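Local coordinates for sensor protein (Geobacter sulfurreducens, PDB 3H7M) that probably acts as a membrane-bound sensor histidine kinase, of which this chain is the sensor domain, built like a periplasmic solute-binding protein, at residues A99-L112 / L178-A190. Sequence-based numbering, arbitrary orientation.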
loop_
_atom_site.group_PDB
_atom_site.type_symbol
_atom_site.label_atom_id
_atom_site.label_comp_id
_atom_site.label_asym_id
_atom_site.label_seq_id
_atom_site.Cartn_x
_atom_site.Cartn_y
_atom_site.Cartn_z
ATOM N N ALA A 99 2.152 10.538 5.970
ATOM C CA ALA A 99 1.888 11.546 6.963
ATOM C C ALA A 99 2.580 11.178 8.244
ATOM O O ALA A 99 2.946 10.019 8.458
ATOM C CB ALA A 99 0.403 11.664 7.189
ATOM N N ILE A 100 2.822 12.188 9.062
ATOM C CA ILE A 100 3.410 11.947 10.358
ATOM C C ILE A 100 2.237 12.013 11.340
ATOM O O ILE A 100 1.437 12.959 11.346
ATOM C CB ILE A 100 4.452 13.000 10.732
ATOM C CG1 ILE A 100 5.676 12.868 9.821
ATOM C CG2 ILE A 100 4.848 12.821 12.198
ATOM C CD1 ILE A 100 6.657 14.028 9.976
ATOM N N PHE A 101 2.154 10.977 12.147
ATOM C CA PHE A 101 1.118 10.807 13.152
ATOM C C PHE A 101 1.738 10.959 14.549
ATOM O O PHE A 101 2.897 10.572 14.775
ATOM C CB PHE A 101 0.515 9.397 13.012
ATOM C CG PHE A 101 -0.337 9.220 11.784
ATOM C CD1 PHE A 101 -1.690 9.565 11.804
ATOM C CD2 PHE A 101 0.211 8.724 10.601
ATOM C CE1 PHE A 101 -2.479 9.419 10.674
ATOM C CE2 PHE A 101 -0.579 8.577 9.467
ATOM C CZ PHE A 101 -1.927 8.926 9.507
ATOM N N ALA A 102 0.949 11.493 15.475
ATOM C CA ALA A 102 1.382 11.687 16.857
ATOM C C ALA A 102 0.178 11.687 17.793
ATOM O O ALA A 102 -0.949 11.905 17.348
ATOM C CB ALA A 102 2.109 13.022 16.985
ATOM N N ARG A 103 0.421 11.469 19.089
ATOM C CA ARG A 103 -0.658 11.527 20.071
ATOM C C ARG A 103 -0.962 13.010 20.167
ATOM O O ARG A 103 -0.060 13.822 19.976
ATOM C CB ARG A 103 -0.212 10.961 21.414
ATOM C CG ARG A 103 0.148 9.485 21.346
ATOM C CD ARG A 103 0.521 8.915 22.709
ATOM N NE ARG A 103 1.663 9.620 23.272
ATOM C CZ ARG A 103 2.933 9.371 22.967
ATOM N NH1 ARG A 103 3.252 8.413 22.099
ATOM N NH2 ARG A 103 3.886 10.096 23.532
ATOM N N ARG A 104 -2.231 13.354 20.408
ATOM C CA ARG A 104 -2.686 14.748 20.499
ATOM C C ARG A 104 -1.894 15.627 21.444
ATOM O O ARG A 104 -1.546 16.761 21.115
ATOM C CB ARG A 104 -4.145 14.813 20.929
ATOM C CG ARG A 104 -5.102 14.517 19.834
ATOM C CD ARG A 104 -6.538 14.676 20.283
ATOM N NE ARG A 104 -7.426 14.345 19.177
ATOM C CZ ARG A 104 -7.425 13.166 18.563
ATOM N NH1 ARG A 104 -6.586 12.217 18.961
ATOM N NH2 ARG A 104 -8.243 12.937 17.542
ATOM N N ASP A 105 -1.644 15.112 22.637
ATOM C CA ASP A 105 -0.890 15.858 23.622
ATOM C C ASP A 105 0.465 16.222 23.008
ATOM O O ASP A 105 0.782 17.400 22.839
ATOM C CB ASP A 105 -0.715 15.010 24.890
ATOM C CG ASP A 105 -0.590 13.518 24.590
ATOM O OD1 ASP A 105 -1.556 12.943 24.035
ATOM O OD2 ASP A 105 0.465 12.918 24.907
ATOM N N SER A 106 1.224 15.191 22.640
ATOM C CA SER A 106 2.552 15.317 22.053
ATOM C C SER A 106 2.859 16.556 21.227
ATOM O O SER A 106 1.964 17.188 20.656
ATOM C CB SER A 106 2.863 14.077 21.236
ATOM O OG SER A 106 3.066 12.969 22.095
ATOM N N PRO A 107 4.155 16.914 21.162
ATOM C CA PRO A 107 4.700 18.065 20.431
ATOM C C PRO A 107 4.532 17.838 18.935
ATOM O O PRO A 107 5.021 16.846 18.398
ATOM C CB PRO A 107 6.183 18.064 20.819
ATOM C CG PRO A 107 6.255 17.186 22.052
ATOM C CD PRO A 107 5.242 16.131 21.777
ATOM N N PRO A 108 3.848 18.752 18.240
ATOM C CA PRO A 108 3.677 18.543 16.802
ATOM C C PRO A 108 4.994 18.679 16.041
ATOM O O PRO A 108 5.954 19.283 16.525
ATOM C CB PRO A 108 2.669 19.620 16.419
ATOM C CG PRO A 108 3.055 20.743 17.323
ATOM C CD PRO A 108 3.276 20.043 18.659
ATOM N N ALA A 109 5.033 18.089 14.855
ATOM C CA ALA A 109 6.199 18.139 13.994
ATOM C C ALA A 109 5.669 18.656 12.667
ATOM O O ALA A 109 4.591 18.248 12.240
ATOM C CB ALA A 109 6.770 16.760 13.829
ATOM N N ALA A 110 6.399 19.556 12.016
ATOM C CA ALA A 110 5.928 20.095 10.746
ATOM C C ALA A 110 6.554 19.396 9.538
ATOM O O ALA A 110 6.173 19.643 8.390
ATOM C CB ALA A 110 6.192 21.595 10.690
ATOM N N GLY A 111 7.512 18.515 9.800
ATOM C CA GLY A 111 8.164 17.799 8.722
ATOM C C GLY A 111 9.000 16.668 9.282
ATOM O O GLY A 111 9.286 16.629 10.480
ATOM N N LEU A 112 9.415 15.754 8.417
ATOM C CA LEU A 112 10.191 14.615 8.864
ATOM C C LEU A 112 11.603 14.926 9.343
ATOM O O LEU A 112 12.267 14.072 9.929
ATOM C CB LEU A 112 10.196 13.535 7.779
ATOM C CG LEU A 112 10.397 13.927 6.320
ATOM C CD1 LEU A 112 10.249 12.652 5.492
ATOM C CD2 LEU A 112 9.385 15.002 5.862
ATOM N N LEU A 178 -7.943 4.213 17.690
ATOM C CA LEU A 178 -6.763 4.881 18.241
ATOM C C LEU A 178 -7.099 6.353 18.247
ATOM O O LEU A 178 -6.499 7.143 17.514
ATOM C CB LEU A 178 -5.585 4.642 17.333
ATOM C CG LEU A 178 -5.415 3.155 17.076
ATOM C CD1 LEU A 178 -4.163 2.956 16.230
ATOM C CD2 LEU A 178 -5.298 2.418 18.402
ATOM N N THR A 179 -8.043 6.727 19.101
ATOM C CA THR A 179 -8.520 8.100 19.107
ATOM C C THR A 179 -7.660 9.175 19.738
ATOM O O THR A 179 -8.085 10.327 19.813
ATOM C CB THR A 179 -9.954 8.170 19.671
ATOM O OG1 THR A 179 -9.963 7.775 21.054
ATOM C CG2 THR A 179 -10.863 7.241 18.875
ATOM N N ASN A 180 -6.458 8.820 20.182
ATOM C CA ASN A 180 -5.551 9.825 20.719
ATOM C C ASN A 180 -4.555 10.204 19.602
ATOM O O ASN A 180 -3.699 11.064 19.803
ATOM C CB ASN A 180 -4.797 9.290 21.962
ATOM C CG ASN A 180 -4.116 7.970 21.705
ATOM O OD1 ASN A 180 -4.610 7.166 20.921
ATOM N ND2 ASN A 180 -2.980 7.724 22.371
ATOM N N LEU A 181 -4.672 9.575 18.425
ATOM C CA LEU A 181 -3.750 9.880 17.307
ATOM C C LEU A 181 -4.288 10.916 16.338
ATOM O O LEU A 181 -5.472 10.935 16.030
ATOM C CB LEU A 181 -3.401 8.617 16.493
ATOM C CG LEU A 181 -2.838 7.424 17.270
ATOM C CD1 LEU A 181 -2.485 6.289 16.365
ATOM C CD2 LEU A 181 -1.617 7.882 18.051
ATOM N N VAL A 182 -3.406 11.789 15.866
ATOM C CA VAL A 182 -3.766 12.810 14.879
ATOM C C VAL A 182 -2.634 12.849 13.883
ATOM O O VAL A 182 -1.482 12.542 14.209
ATOM C CB VAL A 182 -3.861 14.246 15.459
ATOM C CG1 VAL A 182 -5.066 14.378 16.346
ATOM C CG2 VAL A 182 -2.583 14.582 16.227
ATOM N N PRO A 183 -2.949 13.186 12.641
ATOM C CA PRO A 183 -1.907 13.266 11.614
ATOM C C PRO A 183 -1.407 14.690 11.700
ATOM O O PRO A 183 -2.187 15.611 11.470
ATOM C CB PRO A 183 -2.678 13.025 10.322
ATOM C CG PRO A 183 -4.048 13.625 10.618
ATOM C CD PRO A 183 -4.303 13.193 12.054
ATOM N N VAL A 184 -0.141 14.890 12.058
ATOM C CA VAL A 184 0.380 16.259 12.163
ATOM C C VAL A 184 1.044 16.751 10.880
ATOM O O VAL A 184 0.734 17.838 10.389
ATOM C CB VAL A 184 1.385 16.412 13.327
ATOM C CG1 VAL A 184 2.544 15.465 13.161
ATOM C CG2 VAL A 184 1.894 17.847 13.369
ATOM N N ALA A 185 1.960 15.957 10.342
ATOM C CA ALA A 185 2.641 16.325 9.107
ATOM C C ALA A 185 1.959 15.563 7.989
ATOM O O ALA A 185 2.091 14.342 7.879
ATOM C CB ALA A 185 4.115 15.954 9.180
ATOM N N ARG A 186 1.235 16.293 7.157
ATOM C CA ARG A 186 0.499 15.681 6.071
ATOM C C ARG A 186 1.152 15.803 4.702
ATOM O O ARG A 186 2.277 16.289 4.566
ATOM C CB ARG A 186 -0.912 16.274 6.047
ATOM C CG ARG A 186 -1.653 16.107 7.382
ATOM C CD ARG A 186 -2.188 17.422 7.907
ATOM N NE ARG A 186 -3.244 17.951 7.053
ATOM C CZ ARG A 186 -4.375 17.306 6.782
ATOM N NH1 ARG A 186 -4.591 16.105 7.299
ATOM N NH2 ARG A 186 -5.293 17.861 6.000
ATOM N N SER A 187 0.426 15.323 3.698
ATOM C CA SER A 187 0.837 15.341 2.295
ATOM C C SER A 187 2.337 15.319 1.977
ATOM O O SER A 187 2.779 15.933 0.996
ATOM C CB SER A 187 0.185 16.535 1.588
ATOM O OG SER A 187 -1.230 16.401 1.559
ATOM N N ILE A 188 3.125 14.622 2.790
ATOM C CA ILE A 188 4.540 14.550 2.499
ATOM C C ILE A 188 4.863 13.197 1.864
ATOM O O ILE A 188 4.280 12.179 2.220
ATOM C CB ILE A 188 5.412 14.762 3.768
ATOM C CG1 ILE A 188 5.261 13.591 4.737
ATOM C CG2 ILE A 188 5.024 16.061 4.455
ATOM C CD1 ILE A 188 6.203 13.676 5.929
ATOM N N ALA A 189 5.773 13.215 0.892
ATOM C CA ALA A 189 6.240 12.018 0.170
ATOM C C ALA A 189 5.196 11.173 -0.579
ATOM O O ALA A 189 4.968 10.028 -0.202
ATOM C CB ALA A 189 7.037 11.112 1.132
ATOM N N ALA A 190 4.601 11.726 -1.642
ATOM C CA ALA A 190 3.595 11.018 -2.455
ATOM C C ALA A 190 4.154 9.830 -3.259
ATOM O O ALA A 190 5.248 9.897 -3.794
ATOM C CB ALA A 190 2.910 11.996 -3.399
HETATM O O HOH W 1 -2.341 10.299 24.272
#
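Ile-100 and Ala-102 pair antiparallel with Ala-185 and Val-182, and a classic beta bulge interrupts the register: Val-184 and Ala-185 both face Ile-100. Its carbonyl O therefore accepts two bonds, from Val-184 N (2.6 Å) and Ala-185 N (3.2 Å). Beyond the bulge, Ala-102 and Val-182 exchange two bonds, N to O each way at 2.9 Å. Pro-183, lacking an N-H, suits its non-hydrogen-bonded place opposite Phe-101; its CB approaches ring atom CE1 obliquely at 3.6 Å.

Ile-100 and Ala-185 share the other face, where apolar side chains pack. Ile-100 holds CG1 beside its backbone N (chi1 -68°), leaving CG2 anti to that N, alongside Val-184 CG1; CD1 presses on the small Ala-185 CB. Nearby, Ile-188 CD1 meets Leu-112 CD2 (3.4 Å), and Val-184 CG2 packs against Pro-108 CB.

At the far end Arg-104 N bonds Asn-180 O, and the extended side chain lays one guanidinium face on Val-182 CG1, 3.5 Å from the plane over its centre; Thr-179 O lies over the opposite face. A water links Asp-105 OD1 with Asn-180 ND2, which also bonds Ala-155 O.

In this lobe, strand 161-165 flanks 99-103, and helices 147-155 and 166-175 pack on Phe-101 and Leu-181.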